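Local coordinates for leucine-rich repeat protein (Bacteroides thetaiotaomicron, PDB 4ECN) that is of unknown function but probably binds other proteins outside the cell through its long, curved leucine-rich repeat solenoid, at residues 279-284 against 333-338; 627-632 against 652-657; 741-746 against 767-772. All blocks are in the same frame, centred on the assembly; numbering follows the deposited sequence.

Contact 1 of 3, residues 279-284 against 333-338; sequences EALDGK and FGAKGR
L281, the first residue beyond helix 266-280, presses its side chain against A335 CB and the backbone of residues 336-338, and the compact half of the contact is built round it. Its CB rests on A335 CB at 3.9 Å. With CG anti to the carbonyl carbon (chi1 -64°), the branch runs along the opposing chain, and CD2 comes 3.5 Å from G337 C. The carbonyl of L281 receives K336 N in a weak hydrogen bond of 3.3 Å and also accepts the indole NE1 of W286, so this oxygen, just past the helix, has two donors. Glycine suits position 337: a CB would point at the helix end, where A280 O lies, and phi of 137° is itself unwelcome to other residues. A280 adds its methyl group, 3.6 Å from R338 O.

The other half is looser and faces solvent. D282 and K336 cross obliquely, and a weak salt bridge of 3.3 Å joins OD2 to NZ; the lysine chain bends at chi3 (-91°), which brings its ammonium group round to the carboxylate. R338 turns its CB away from the helix end, and its guanidinium group instead pairs with E470 and lies against F439.

Beyond this corner the chain enters strand 338-339, while the backbones of A335 and G337 hydrogen-bond to that of R436. The arrangement is that of a helix packed by its C-terminal end on the first turns of a leucine-rich repeat solenoid, consistent with an N-terminal capping region.

Contact 2 of 3, residues 627-632 against 652-657; sequences SHNKLK and SYNKIG
N654 lies alongside L631 of the neighbouring turn, both side chains pointing the same way. Its CB starts 3.6 Å from L631 O. CG sits beside the backbone N and anti to the carbonyl carbon (chi1 -81°), which carries the amide along L631 CB, 3.6 Å from CG. At the tip the two arms part: OD1 accepts L631 N at 3.0 Å, the donor tilted 24° from the amide carbonyl plane, and ND2 donates to the backbone oxygens of F651 and F626. The buried amide is thus bound on both arms to main-chain groups.

Main-chain bonds run along either end of this asparagine. H628 N and N629 N donate to the carbonyls of S652 and Y653, and K655 N returns a 2.8 Å bond to L631 O. L631 CB also meets I656 CD1 at 3.8 Å.

At the outer edge the rings of H628 and Y653 form an offset stack, centroids 4.3 Å apart and planes within 12°, with Y653 CB over the imidazole face. ND1 of H628, in the ring plane, donates to S627 OG, which is also bound to D603, and this helps to set the ring's rotation. Replacing H628 by an alanine would probably open a gap between Y653 and Y604, the tyrosine stacked on H628, and leave S627 OG without its imidazole donor.

Y653 continues the row by stacking on Y682. The chemistry implies successive turns joined mainly by polar bonds inside, where asparagine satisfies main-chain groups as the asparagines of leucine-rich repeat turns commonly do, and by ring stacking outside.

Contact 3 of 3, residues 741-746 against 767-772; sequences TSLSDD and SFPTQP
L743, its CB directed at segment 767-772, sets one methyl, CD1, into the angle between two prolines. Against P769 it lies aslant, with CD1 3.6 Å from CB of the ring and CG of the leucine only slightly farther off. Against P772 it stands at about a right angle, so that CD1 meets the CG corner of that ring at 3.9 Å. The direction is set at the first torsion: CG lies anti to the carbonyl carbon (chi1 -63°), and the extended second torsion then puts CD1 within contact of both rings.

All three residues are buried, and the apolar cluster goes on into the interior, where L743 and P772 both touch M758 of strand 757-759 and P769 touches I783. This is the stacking of equivalent turns in a leucine-rich repeat solenoid. Both segments follow a strand of the same parallel sheet, 732-734 and 757-759 respectively, and what meets here are the connecting loops on the way to the next strand, with leucine and proline as the filling.

Q771 approaches from a different direction. Its chain bends sharply at chi2 (93°), so the amide lies along the backbone of L743 and S744 and not straight out: NE2 is 3.6 Å from S744 N, OE1 is 4.0 Å from L743 CB, and CG lies against S744 O. No hydrogen bond joins the two segments. D745 crosses Q771 at about a right angle, carboxylate and amide planes turned 73° apart, and its OD1 meets the glutamine only through CG, at 3.8 Å.

How the contacts relate
The three contacts follow one another along the chain and mark the solenoid from its start toward its C-terminal part. Contact 1 lies at the beginning of the repeats; the stretch between its two segments includes Q314 and V317, which bind a sodium ion, V317 in the outermost strand of the first repeat sheet. Contacts 2 and 3 both join loops that leave neighbouring strands of the second, parallel sheet, and their centres are 28 Å apart with nearest atoms about 17 Å apart. Contact 1 is farther off, its centre 47 Å from that of contact 2 and 69 Å from that of contact 3. None of them touches another; each joins its own pair of chain segments in the arc.

Contact 1 of 3, residues 279-284 against 333-338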
# COMPACT_ATOMS: atom_id res chain seq x y z
N GLU A 279 -15.51 12.21 11.32
CA GLU A 279 -15.94 13.61 11.16
C GLU A 279 -14.73 14.55 11.15
O GLU A 279 -14.71 15.48 10.32
CB GLU A 279 -16.94 14.02 12.24
CG GLU A 279 -18.26 13.30 12.03
CD GLU A 279 -19.52 13.93 12.59
OE1 GLU A 279 -19.52 14.33 13.78
OE2 GLU A 279 -20.54 13.93 11.86
N ALA A 280 -13.69 14.28 11.98
CA ALA A 280 -12.46 15.09 12.04
C ALA A 280 -11.58 14.93 10.79
O ALA A 280 -10.83 15.86 10.48
CB ALA A 280 -11.65 14.72 13.27
N LEU A 281 -11.68 13.78 10.08
CA LEU A 281 -10.85 13.48 8.91
C LEU A 281 -11.66 13.51 7.59
O LEU A 281 -11.35 12.76 6.66
CB LEU A 281 -10.14 12.13 9.08
CG LEU A 281 -9.14 12.07 10.23
CD1 LEU A 281 -8.69 10.68 10.47
CD2 LEU A 281 -7.96 12.98 10.00
N ASP A 282 -12.61 14.48 7.49
CA ASP A 282 -13.46 14.79 6.31
C ASP A 282 -14.16 13.54 5.75
O ASP A 282 -14.30 13.39 4.53
CB ASP A 282 -12.61 15.45 5.21
CG ASP A 282 -13.41 16.21 4.16
OD1 ASP A 282 -14.48 16.77 4.52
OD2 ASP A 282 -12.93 16.32 3.01
N GLY A 283 -14.63 12.70 6.65
CA GLY A 283 -15.31 11.45 6.35
C GLY A 283 -16.36 11.44 5.26
O GLY A 283 -16.47 10.46 4.52
N LYS A 284 -17.17 12.52 5.17
CA LYS A 284 -18.20 12.66 4.15
C LYS A 284 -17.60 12.63 2.75
O LYS A 284 -18.28 12.19 1.83
CB LYS A 284 -19.01 13.96 4.34
CG LYS A 284 -18.19 15.26 4.37
CD LYS A 284 -19.11 16.47 4.47
CE LYS A 284 -18.38 17.79 4.48
NZ LYS A 284 -19.32 18.95 4.53
N PHE A 333 -8.81 5.58 1.62
CA PHE A 333 -9.95 6.50 1.67
C PHE A 333 -9.64 7.93 1.29
O PHE A 333 -10.54 8.64 0.83
CB PHE A 333 -10.54 6.51 3.07
CG PHE A 333 -11.25 5.23 3.40
CD1 PHE A 333 -12.46 4.91 2.80
CD2 PHE A 333 -10.75 4.38 4.36
CE1 PHE A 333 -13.13 3.75 3.12
CE2 PHE A 333 -11.42 3.21 4.69
CZ PHE A 333 -12.61 2.91 4.07
N GLY A 334 -8.40 8.36 1.54
CA GLY A 334 -7.98 9.73 1.26
C GLY A 334 -8.49 10.68 2.32
O GLY A 334 -9.23 11.62 2.01
N ALA A 335 -8.13 10.41 3.58
CA ALA A 335 -8.55 11.24 4.71
C ALA A 335 -7.84 12.60 4.69
O ALA A 335 -6.70 12.71 4.23
CB ALA A 335 -8.26 10.51 6.01
N LYS A 336 -8.53 13.65 5.16
CA LYS A 336 -8.00 15.01 5.23
C LYS A 336 -8.30 15.56 6.61
O LYS A 336 -9.46 15.54 7.01
CB LYS A 336 -8.61 15.92 4.13
CG LYS A 336 -8.25 15.55 2.68
CD LYS A 336 -9.22 16.12 1.63
CE LYS A 336 -10.36 15.17 1.31
NZ LYS A 336 -11.27 15.71 0.26
N GLY A 337 -7.29 16.02 7.33
CA GLY A 337 -7.51 16.60 8.65
C GLY A 337 -6.55 16.22 9.76
O GLY A 337 -5.39 15.85 9.52
N ARG A 338 -7.04 16.34 11.01
CA ARG A 338 -6.29 16.13 12.24
C ARG A 338 -6.85 14.94 12.99
O ARG A 338 -8.06 14.93 13.25
CB ARG A 338 -6.34 17.41 13.11
CG ARG A 338 -6.02 18.69 12.35
CD ARG A 338 -6.20 19.97 13.14
NE ARG A 338 -5.05 20.27 13.99
CZ ARG A 338 -5.07 20.19 15.31
NH1 ARG A 338 -6.18 19.83 15.94
NH2 ARG A 338 -3.99 20.47 16.02

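Contact 2 of 3, residues 627-632 against 652-657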
# COMPACT_ATOMS: atom_id res chain seq x y z
N SER A 627 24.46 -3.41 -6.84
CA SER A 627 24.47 -2.88 -8.18
C SER A 627 24.37 -1.38 -8.19
O SER A 627 23.95 -0.78 -7.20
CB SER A 627 23.31 -3.45 -8.99
OG SER A 627 22.10 -2.83 -8.61
N HIS A 628 24.71 -0.77 -9.33
CA HIS A 628 24.62 0.66 -9.60
C HIS A 628 25.35 1.46 -8.53
O HIS A 628 24.75 2.28 -7.82
CB HIS A 628 23.16 1.11 -9.74
CG HIS A 628 22.51 0.56 -10.97
ND1 HIS A 628 21.86 -0.68 -10.97
CD2 HIS A 628 22.44 1.08 -12.22
CE1 HIS A 628 21.41 -0.85 -12.20
NE2 HIS A 628 21.72 0.18 -12.98
N ASN A 629 26.67 1.23 -8.45
CA ASN A 629 27.59 1.96 -7.58
C ASN A 629 28.86 2.29 -8.36
O ASN A 629 28.81 2.37 -9.59
CB ASN A 629 27.89 1.19 -6.29
CG ASN A 629 26.80 1.29 -5.29
OD1 ASN A 629 26.74 2.23 -4.53
ND2 ASN A 629 25.94 0.30 -5.25
N LYS A 630 29.97 2.53 -7.66
CA LYS A 630 31.25 2.87 -8.28
C LYS A 630 32.32 1.89 -7.77
O LYS A 630 33.52 2.23 -7.72
CB LYS A 630 31.60 4.35 -7.98
CG LYS A 630 30.69 5.38 -8.68
CD LYS A 630 31.02 6.85 -8.29
CE LYS A 630 30.18 7.89 -9.01
NZ LYS A 630 30.47 9.29 -8.56
N LEU A 631 31.87 0.66 -7.37
CA LEU A 631 32.73 -0.38 -6.80
C LEU A 631 33.87 -0.73 -7.73
O LEU A 631 33.62 -1.09 -8.88
CB LEU A 631 31.97 -1.66 -6.44
CG LEU A 631 30.99 -1.60 -5.27
CD1 LEU A 631 30.25 -2.92 -5.14
CD2 LEU A 631 31.68 -1.26 -3.98
N LYS A 632 35.11 -0.62 -7.22
CA LYS A 632 36.35 -0.94 -7.93
C LYS A 632 36.69 -2.45 -7.85
O LYS A 632 37.38 -2.97 -8.73
CB LYS A 632 37.53 -0.13 -7.33
CG LYS A 632 37.42 1.38 -7.41
CD LYS A 632 38.55 2.01 -6.63
CE LYS A 632 38.35 3.47 -6.32
NZ LYS A 632 39.53 4.04 -5.62
N SER A 652 26.24 -5.81 -10.71
CA SER A 652 26.10 -5.19 -12.02
C SER A 652 26.20 -3.67 -11.91
O SER A 652 25.93 -3.11 -10.85
CB SER A 652 24.77 -5.59 -12.67
OG SER A 652 23.64 -5.18 -11.92
N TYR A 653 26.63 -3.00 -13.00
CA TYR A 653 26.76 -1.55 -13.11
C TYR A 653 27.66 -0.96 -12.00
O TYR A 653 27.23 -0.12 -11.21
CB TYR A 653 25.39 -0.86 -13.11
CG TYR A 653 24.56 -1.17 -14.34
CD1 TYR A 653 23.69 -2.26 -14.36
CD2 TYR A 653 24.63 -0.36 -15.47
CE1 TYR A 653 22.91 -2.53 -15.48
CE2 TYR A 653 23.85 -0.63 -16.60
CZ TYR A 653 22.99 -1.71 -16.59
OH TYR A 653 22.22 -1.97 -17.70
N ASN A 654 28.93 -1.38 -12.01
CA ASN A 654 29.99 -0.89 -11.12
C ASN A 654 31.25 -0.61 -11.97
O ASN A 654 31.12 -0.45 -13.19
CB ASN A 654 30.26 -1.88 -9.99
CG ASN A 654 29.27 -1.75 -8.87
OD1 ASN A 654 29.31 -0.80 -8.10
ND2 ASN A 654 28.41 -2.74 -8.69
N LYS A 655 32.45 -0.57 -11.35
CA LYS A 655 33.72 -0.29 -12.04
C LYS A 655 34.75 -1.36 -11.67
O LYS A 655 35.91 -1.02 -11.46
CB LYS A 655 34.24 1.12 -11.66
CG LYS A 655 33.30 2.26 -12.02
CD LYS A 655 33.88 3.62 -11.67
CE LYS A 655 34.12 4.50 -12.88
NZ LYS A 655 35.28 4.04 -13.70
N ILE A 656 34.31 -2.63 -11.52
CA ILE A 656 35.19 -3.74 -11.14
C ILE A 656 36.22 -3.96 -12.26
O ILE A 656 35.83 -4.08 -13.42
CB ILE A 656 34.40 -5.06 -10.80
CG1 ILE A 656 33.14 -4.85 -9.93
CG2 ILE A 656 35.32 -6.19 -10.27
CD1 ILE A 656 33.33 -4.47 -8.57
N GLY A 657 37.50 -4.02 -11.90
CA GLY A 657 38.59 -4.25 -12.85
C GLY A 657 39.19 -2.99 -13.46
O GLY A 657 40.10 -3.07 -14.29
O HOH W 1 39.70 -3.16 -10.03

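Contact 3 of 3, residues 741-746 against 767-772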
# COMPACT_ATOMS: atom_id res chain seq x y z
N THR A 741 38.08 -12.66 -28.71
CA THR A 741 38.58 -13.16 -30.00
C THR A 741 38.86 -14.65 -29.90
O THR A 741 38.99 -15.29 -30.94
CB THR A 741 39.85 -12.39 -30.47
OG1 THR A 741 40.94 -12.57 -29.55
CG2 THR A 741 39.58 -10.90 -30.69
N SER A 742 38.99 -15.18 -28.66
CA SER A 742 39.29 -16.59 -28.38
C SER A 742 38.88 -17.04 -26.99
O SER A 742 38.75 -16.24 -26.05
CB SER A 742 40.78 -16.89 -28.56
OG SER A 742 41.66 -16.14 -27.73
N LEU A 743 38.72 -18.35 -26.86
CA LEU A 743 38.44 -19.06 -25.62
C LEU A 743 39.61 -20.04 -25.41
O LEU A 743 40.74 -19.69 -25.76
CB LEU A 743 37.04 -19.72 -25.70
CG LEU A 743 35.83 -18.78 -25.85
CD1 LEU A 743 34.53 -19.57 -25.94
CD2 LEU A 743 35.74 -17.78 -24.68
N SER A 744 39.38 -21.24 -24.85
CA SER A 744 40.41 -22.27 -24.64
C SER A 744 39.77 -23.60 -24.38
O SER A 744 38.54 -23.70 -24.30
CB SER A 744 41.34 -21.92 -23.48
OG SER A 744 40.65 -21.62 -22.27
N ASP A 745 40.60 -24.64 -24.20
CA ASP A 745 40.14 -25.98 -23.88
C ASP A 745 39.56 -26.03 -22.44
O ASP A 745 39.13 -27.11 -21.99
CB ASP A 745 41.27 -26.99 -24.06
CG ASP A 745 41.59 -27.24 -25.52
OD1 ASP A 745 40.85 -26.71 -26.40
OD2 ASP A 745 42.56 -27.98 -25.79
N ASP A 746 39.49 -24.85 -21.75
CA ASP A 746 38.84 -24.72 -20.45
C ASP A 746 37.34 -24.90 -20.57
O ASP A 746 36.68 -25.18 -19.57
CB ASP A 746 39.12 -23.34 -19.81
CG ASP A 746 40.55 -23.06 -19.41
OD1 ASP A 746 41.46 -23.78 -19.90
OD2 ASP A 746 40.76 -22.10 -18.65
N SER A 767 36.59 -16.65 -36.04
CA SER A 767 36.70 -18.10 -36.03
C SER A 767 35.86 -18.62 -34.86
O SER A 767 36.07 -18.23 -33.71
CB SER A 767 38.18 -18.50 -35.94
OG SER A 767 38.36 -19.90 -35.87
N PHE A 768 34.88 -19.45 -35.16
CA PHE A 768 33.94 -19.97 -34.20
C PHE A 768 34.64 -20.73 -33.07
O PHE A 768 35.46 -21.63 -33.34
CB PHE A 768 32.93 -20.88 -34.92
CG PHE A 768 31.67 -21.18 -34.16
CD1 PHE A 768 31.66 -22.10 -33.12
CD2 PHE A 768 30.46 -20.61 -34.54
CE1 PHE A 768 30.48 -22.38 -32.42
CE2 PHE A 768 29.29 -20.89 -33.84
CZ PHE A 768 29.30 -21.79 -32.79
N PRO A 769 34.32 -20.39 -31.79
CA PRO A 769 34.88 -21.14 -30.65
C PRO A 769 34.10 -22.45 -30.42
O PRO A 769 33.05 -22.45 -29.80
CB PRO A 769 34.74 -20.15 -29.49
CG PRO A 769 33.63 -19.23 -29.87
CD PRO A 769 33.36 -19.36 -31.33
N THR A 770 34.59 -23.56 -30.98
CA THR A 770 33.91 -24.85 -30.91
C THR A 770 34.14 -25.57 -29.57
O THR A 770 33.50 -26.60 -29.34
CB THR A 770 34.36 -25.75 -32.06
OG1 THR A 770 35.79 -25.77 -32.11
CG2 THR A 770 33.83 -25.28 -33.40
N GLN A 771 35.03 -25.06 -28.69
CA GLN A 771 35.28 -25.70 -27.40
C GLN A 771 33.96 -25.90 -26.63
O GLN A 771 33.68 -27.06 -26.31
CB GLN A 771 36.30 -24.94 -26.51
CG GLN A 771 37.66 -24.71 -27.16
CD GLN A 771 37.74 -23.37 -27.87
OE1 GLN A 771 36.74 -22.78 -28.31
NE2 GLN A 771 38.96 -22.87 -27.98
N PRO A 772 33.09 -24.84 -26.44
CA PRO A 772 31.80 -25.06 -25.75
C PRO A 772 30.88 -26.10 -26.40
O PRO A 772 30.04 -26.66 -25.70
CB PRO A 772 31.12 -23.69 -25.82
CG PRO A 772 32.21 -22.71 -26.06
CD PRO A 772 33.27 -23.41 -26.81